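Local coordinates for E3 SUMO-protein ligase SIZ1 (PDB 3I2D) that acts as an E3 ligase that attaches SUMO (Smt3) to septins and PCNA, its SP-RING zinc finger mediating interaction with UBC9, at residues A[66-80]-A[196-210]. Sequence-based numbering, arbitrary orientation.
Sequences IHFKESPFYKIQRLI and KLFGYIVEMITPEQL
An antiparallel strand pair with a classic beta bulge joins residues 74-80 to residues 196-204 in the PINIT domain. Gln77 and Arg78 form the bulge opposite Ile201. Both backbone N-H groups bind Ile201 O in its carbonyl plane, Gln77 N at 3.0 Å and Arg78 N at 3.2 Å. Ile201 N returns a bond to Arg78 O. Before the bulge, Lys75 and Glu203 form a hydrogen-bonded pair.

On the face with Ile76 and Leu79, the Tyr200 ring packs against both. Ile76 CG2 lies over one ring face, 3.6 Å from the centroid, in a CH-pi contact. With chi1 at -69°, CG1 lies beside the backbone N and CG2 is anti to that N, which directs CG2 at the ring. Leu79 CD1 touches Tyr200 CE2. Arg78 O meets the ring edge in plane. A leucine here, without the flat ring, would probably leave Ile76 CG2 and Leu79 CD1 less well covered. Phe68 CE1 meets Phe198 CD1 at 3.6 Å, the two rings steeply inclined at 76°. From the bulge, Gln77 NE2 makes a weak hydrogen bond to Glu203 OE1. On the other face, Arg78 reaches a salt bridge with Asp106 on helix 104-111.

Beyond the strands, Ile205 N binds Phe73 O at 2.8 Å, from above the carbonyl plane. Phe73 CE2 touches Leu210 CD1, beside Leu284 of helix 276-285. The whole is a bulged edge-strand pairing in a four-stranded antiparallel sheet of the PINIT domain.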
# COMPACT_ATOMS: atom_id res chain seq x y z
N ILE A 66 -12.78 -14.86 -3.24
CA ILE A 66 -12.49 -13.45 -3.01
C ILE A 66 -11.08 -13.18 -2.48
O ILE A 66 -10.60 -13.86 -1.59
CB ILE A 66 -13.54 -12.81 -2.05
CG1 ILE A 66 -14.87 -12.64 -2.81
CG2 ILE A 66 -13.06 -11.45 -1.51
CD1 ILE A 66 -16.01 -12.13 -1.96
N HIS A 67 -10.43 -12.18 -3.06
CA HIS A 67 -9.08 -11.82 -2.67
C HIS A 67 -8.92 -10.32 -2.76
O HIS A 67 -8.84 -9.76 -3.85
CB HIS A 67 -8.08 -12.51 -3.59
CG HIS A 67 -6.65 -12.22 -3.24
ND1 HIS A 67 -6.09 -12.61 -2.04
CD2 HIS A 67 -5.69 -11.53 -3.90
CE1 HIS A 67 -4.84 -12.17 -1.98
NE2 HIS A 67 -4.58 -11.52 -3.10
N PHE A 68 -8.85 -9.65 -1.63
CA PHE A 68 -8.73 -8.20 -1.68
C PHE A 68 -7.43 -7.69 -2.27
O PHE A 68 -6.37 -8.24 -2.02
CB PHE A 68 -8.94 -7.62 -0.29
CG PHE A 68 -10.30 -7.90 0.27
CD1 PHE A 68 -10.49 -8.94 1.18
CD2 PHE A 68 -11.41 -7.18 -0.17
CE1 PHE A 68 -11.76 -9.25 1.64
CE2 PHE A 68 -12.68 -7.49 0.30
CZ PHE A 68 -12.85 -8.54 1.20
N LYS A 69 -7.54 -6.62 -3.07
CA LYS A 69 -6.37 -5.99 -3.67
C LYS A 69 -5.39 -5.72 -2.55
O LYS A 69 -5.74 -5.11 -1.53
CB LYS A 69 -6.74 -4.67 -4.34
CG LYS A 69 -7.57 -4.78 -5.58
CD LYS A 69 -7.68 -3.41 -6.26
CE LYS A 69 -8.66 -3.42 -7.42
NZ LYS A 69 -8.72 -2.09 -8.09
N GLU A 70 -4.16 -6.15 -2.74
CA GLU A 70 -3.14 -5.98 -1.73
C GLU A 70 -2.51 -4.60 -1.66
O GLU A 70 -2.66 -3.77 -2.55
CB GLU A 70 -2.04 -7.02 -1.92
CG GLU A 70 -2.49 -8.46 -1.75
CD GLU A 70 -1.68 -9.39 -2.61
OE1 GLU A 70 -0.44 -9.32 -2.55
OE2 GLU A 70 -2.29 -10.18 -3.37
N SER A 71 -1.83 -4.38 -0.55
CA SER A 71 -1.09 -3.17 -0.28
C SER A 71 0.18 -3.67 0.36
O SER A 71 0.16 -4.60 1.17
CB SER A 71 -1.83 -2.30 0.72
OG SER A 71 -1.04 -1.18 1.06
N PRO A 72 1.32 -3.08 -0.00
CA PRO A 72 2.57 -3.54 0.61
C PRO A 72 2.69 -3.07 2.06
O PRO A 72 3.67 -3.41 2.73
CB PRO A 72 3.63 -2.92 -0.30
CG PRO A 72 2.99 -1.64 -0.72
CD PRO A 72 1.58 -2.07 -1.04
N PHE A 73 1.70 -2.32 2.54
CA PHE A 73 1.73 -1.80 3.92
C PHE A 73 1.12 -2.69 5.00
O PHE A 73 1.20 -2.38 6.18
CB PHE A 73 1.13 -0.40 3.98
CG PHE A 73 1.97 0.63 3.30
CD1 PHE A 73 1.56 1.20 2.10
CD2 PHE A 73 3.22 0.96 3.81
CE1 PHE A 73 2.38 2.09 1.42
CE2 PHE A 73 4.05 1.85 3.14
CZ PHE A 73 3.63 2.42 1.94
N TYR A 74 0.47 -3.76 4.59
CA TYR A 74 -0.07 -4.70 5.55
C TYR A 74 -0.16 -6.05 4.86
O TYR A 74 -0.31 -6.14 3.64
CB TYR A 74 -1.41 -4.21 6.10
CG TYR A 74 -2.51 -3.98 5.10
CD1 TYR A 74 -3.10 -5.05 4.42
CD2 TYR A 74 -3.02 -2.70 4.89
CE1 TYR A 74 -4.17 -4.85 3.55
CE2 TYR A 74 -4.08 -2.49 4.02
CZ TYR A 74 -4.65 -3.57 3.36
OH TYR A 74 -5.69 -3.37 2.47
N LYS A 75 -0.03 -7.12 5.64
CA LYS A 75 -0.06 -8.45 5.08
C LYS A 75 -1.08 -9.29 5.83
O LYS A 75 -1.01 -9.42 7.06
CB LYS A 75 1.34 -9.07 5.21
CG LYS A 75 1.64 -10.25 4.32
CD LYS A 75 3.12 -10.60 4.36
CE LYS A 75 3.98 -9.38 3.98
NZ LYS A 75 5.46 -9.64 3.93
N ILE A 76 -2.04 -9.84 5.09
CA ILE A 76 -3.08 -10.66 5.70
C ILE A 76 -2.40 -11.95 6.17
O ILE A 76 -1.84 -12.70 5.37
CB ILE A 76 -4.19 -10.96 4.69
CG1 ILE A 76 -4.96 -9.68 4.40
CG2 ILE A 76 -5.12 -12.02 5.23
CD1 ILE A 76 -6.06 -9.84 3.36
N GLN A 77 -2.45 -12.18 7.47
CA GLN A 77 -1.81 -13.33 8.08
C GLN A 77 -2.76 -14.46 8.44
O GLN A 77 -2.59 -15.58 7.98
CB GLN A 77 -1.09 -12.89 9.34
CG GLN A 77 0.36 -13.30 9.44
CD GLN A 77 1.08 -12.49 10.49
OE1 GLN A 77 0.69 -12.48 11.66
NE2 GLN A 77 2.13 -11.79 10.08
N ARG A 78 -3.76 -14.15 9.27
CA ARG A 78 -4.73 -15.16 9.70
C ARG A 78 -6.15 -14.68 9.56
O ARG A 78 -6.43 -13.50 9.71
CB ARG A 78 -4.52 -15.50 11.17
CG ARG A 78 -4.67 -16.96 11.52
CD ARG A 78 -3.31 -17.66 11.46
NE ARG A 78 -2.29 -16.90 12.18
CZ ARG A 78 -2.39 -16.49 13.45
NH1 ARG A 78 -3.47 -16.77 14.16
NH2 ARG A 78 -1.39 -15.80 14.00
N LEU A 79 -7.05 -15.61 9.28
CA LEU A 79 -8.46 -15.26 9.19
C LEU A 79 -9.13 -15.69 10.48
O LEU A 79 -8.97 -16.83 10.90
CB LEU A 79 -9.16 -16.00 8.04
CG LEU A 79 -10.69 -15.76 8.08
CD1 LEU A 79 -11.13 -14.91 6.89
CD2 LEU A 79 -11.43 -17.07 8.10
N ILE A 80 -9.85 -14.78 11.12
CA ILE A 80 -10.59 -15.12 12.33
C ILE A 80 -11.91 -15.62 11.72
O ILE A 80 -12.80 -14.83 11.39
CB ILE A 80 -10.82 -13.88 13.21
CG1 ILE A 80 -9.47 -13.40 13.74
CG2 ILE A 80 -11.72 -14.22 14.37
CD1 ILE A 80 -9.59 -12.21 14.65
N LYS A 196 -19.64 -8.99 1.40
CA LYS A 196 -19.19 -10.01 2.33
C LYS A 196 -18.02 -9.41 3.11
O LYS A 196 -17.14 -8.77 2.53
CB LYS A 196 -18.76 -11.27 1.57
CG LYS A 196 -18.70 -12.52 2.43
CD LYS A 196 -18.47 -13.75 1.58
CE LYS A 196 -18.43 -15.04 2.41
NZ LYS A 196 -19.72 -15.35 3.11
N LEU A 197 -18.03 -9.58 4.43
CA LEU A 197 -16.96 -9.04 5.25
C LEU A 197 -16.09 -10.16 5.79
O LEU A 197 -16.55 -11.28 5.95
CB LEU A 197 -17.54 -8.22 6.40
CG LEU A 197 -18.26 -6.93 5.98
CD1 LEU A 197 -19.55 -7.26 5.24
CD2 LEU A 197 -18.57 -6.13 7.22
N PHE A 198 -14.83 -9.85 6.06
CA PHE A 198 -13.89 -10.82 6.60
C PHE A 198 -13.06 -10.15 7.68
O PHE A 198 -12.73 -8.97 7.58
CB PHE A 198 -12.93 -11.31 5.53
CG PHE A 198 -13.59 -12.00 4.39
CD1 PHE A 198 -14.21 -11.27 3.39
CD2 PHE A 198 -13.56 -13.38 4.30
CE1 PHE A 198 -14.80 -11.91 2.31
CE2 PHE A 198 -14.14 -14.03 3.23
CZ PHE A 198 -14.76 -13.30 2.23
N GLY A 199 -12.73 -10.92 8.71
CA GLY A 199 -11.91 -10.40 9.78
C GLY A 199 -10.56 -11.05 9.63
O GLY A 199 -10.47 -12.28 9.57
N TYR A 200 -9.51 -10.26 9.53
CA TYR A 200 -8.16 -10.80 9.37
C TYR A 200 -7.20 -10.14 10.34
O TYR A 200 -7.30 -8.93 10.62
CB TYR A 200 -7.60 -10.51 7.97
CG TYR A 200 -8.21 -11.27 6.81
CD1 TYR A 200 -8.86 -10.59 5.78
CD2 TYR A 200 -8.05 -12.65 6.68
CE1 TYR A 200 -9.33 -11.26 4.64
CE2 TYR A 200 -8.52 -13.32 5.56
CZ TYR A 200 -9.15 -12.63 4.54
OH TYR A 200 -9.59 -13.29 3.42
N ILE A 201 -6.27 -10.94 10.87
CA ILE A 201 -5.22 -10.41 11.72
C ILE A 201 -4.18 -10.12 10.64
O ILE A 201 -3.79 -11.02 9.89
CB ILE A 201 -4.65 -11.45 12.71
CG1 ILE A 201 -5.62 -11.66 13.87
CG2 ILE A 201 -3.34 -10.97 13.28
CD1 ILE A 201 -5.18 -12.71 14.84
N VAL A 202 -3.78 -8.86 10.51
CA VAL A 202 -2.81 -8.50 9.50
C VAL A 202 -1.57 -7.96 10.16
O VAL A 202 -1.60 -7.48 11.30
CB VAL A 202 -3.36 -7.41 8.53
CG1 VAL A 202 -4.70 -7.86 7.91
CG2 VAL A 202 -3.52 -6.09 9.28
N GLU A 203 -0.46 -8.03 9.43
CA GLU A 203 0.78 -7.53 9.95
C GLU A 203 1.08 -6.18 9.32
O GLU A 203 1.12 -6.05 8.10
CB GLU A 203 1.94 -8.49 9.65
CG GLU A 203 3.27 -8.03 10.27
CD GLU A 203 4.45 -8.93 9.94
OE1 GLU A 203 4.46 -10.09 10.41
OE2 GLU A 203 5.36 -8.47 9.21
N MET A 204 1.29 -5.18 10.17
CA MET A 204 1.62 -3.84 9.71
C MET A 204 3.00 -3.90 9.11
O MET A 204 3.93 -4.40 9.75
CB MET A 204 1.67 -2.88 10.89
CG MET A 204 0.39 -2.72 11.66
SD MET A 204 -0.77 -1.77 10.70
CE MET A 204 -1.45 -3.07 9.63
N ILE A 205 3.15 -3.43 7.88
CA ILE A 205 4.48 -3.39 7.29
C ILE A 205 4.79 -1.92 7.24
O ILE A 205 4.00 -1.10 6.79
CB ILE A 205 4.58 -3.99 5.89
CG1 ILE A 205 4.45 -5.52 5.99
CG2 ILE A 205 5.95 -3.63 5.28
CD1 ILE A 205 4.70 -6.22 4.67
N THR A 206 5.97 -1.59 7.74
CA THR A 206 6.38 -0.22 7.85
C THR A 206 7.11 0.40 6.65
O THR A 206 7.76 -0.29 5.85
CB THR A 206 7.20 -0.09 9.14
OG1 THR A 206 6.50 0.76 10.04
CG2 THR A 206 8.60 0.42 8.89
N PRO A 207 6.97 1.72 6.48
CA PRO A 207 7.64 2.41 5.38
C PRO A 207 9.15 2.09 5.36
O PRO A 207 9.70 1.77 4.31
CB PRO A 207 7.33 3.88 5.66
CG PRO A 207 5.91 3.80 6.18
CD PRO A 207 5.94 2.58 7.10
N GLU A 208 9.80 2.17 6.52
CA GLU A 208 11.24 1.88 6.59
C GLU A 208 11.54 0.41 6.37
O GLU A 208 12.63 0.05 5.93
CB GLU A 208 11.85 2.36 7.93
CG GLU A 208 10.85 2.61 9.03
CD GLU A 208 10.08 3.91 8.84
OE1 GLU A 208 8.85 3.91 9.11
OE2 GLU A 208 10.70 4.94 8.45
N GLN A 209 10.58 -0.46 6.64
CA GLN A 209 10.81 -1.88 6.39
C GLN A 209 10.86 -2.05 4.88
O GLN A 209 11.75 -2.71 4.37
CB GLN A 209 9.68 -2.74 6.91
CG GLN A 209 9.53 -2.77 8.38
CD GLN A 209 8.63 -3.90 8.78
OE1 GLN A 209 8.88 -5.05 8.42
NE2 GLN A 209 7.57 -3.60 9.53
N LEU A 210 9.90 -1.46 4.18
CA LEU A 210 9.86 -1.55 2.73
C LEU A 210 11.09 -0.90 2.12
O LEU A 210 11.57 -1.36 1.08
CB LEU A 210 8.63 -0.86 2.17
CG LEU A 210 7.28 -1.51 2.43
CD1 LEU A 210 6.25 -0.80 1.60
CD2 LEU A 210 7.32 -2.97 2.08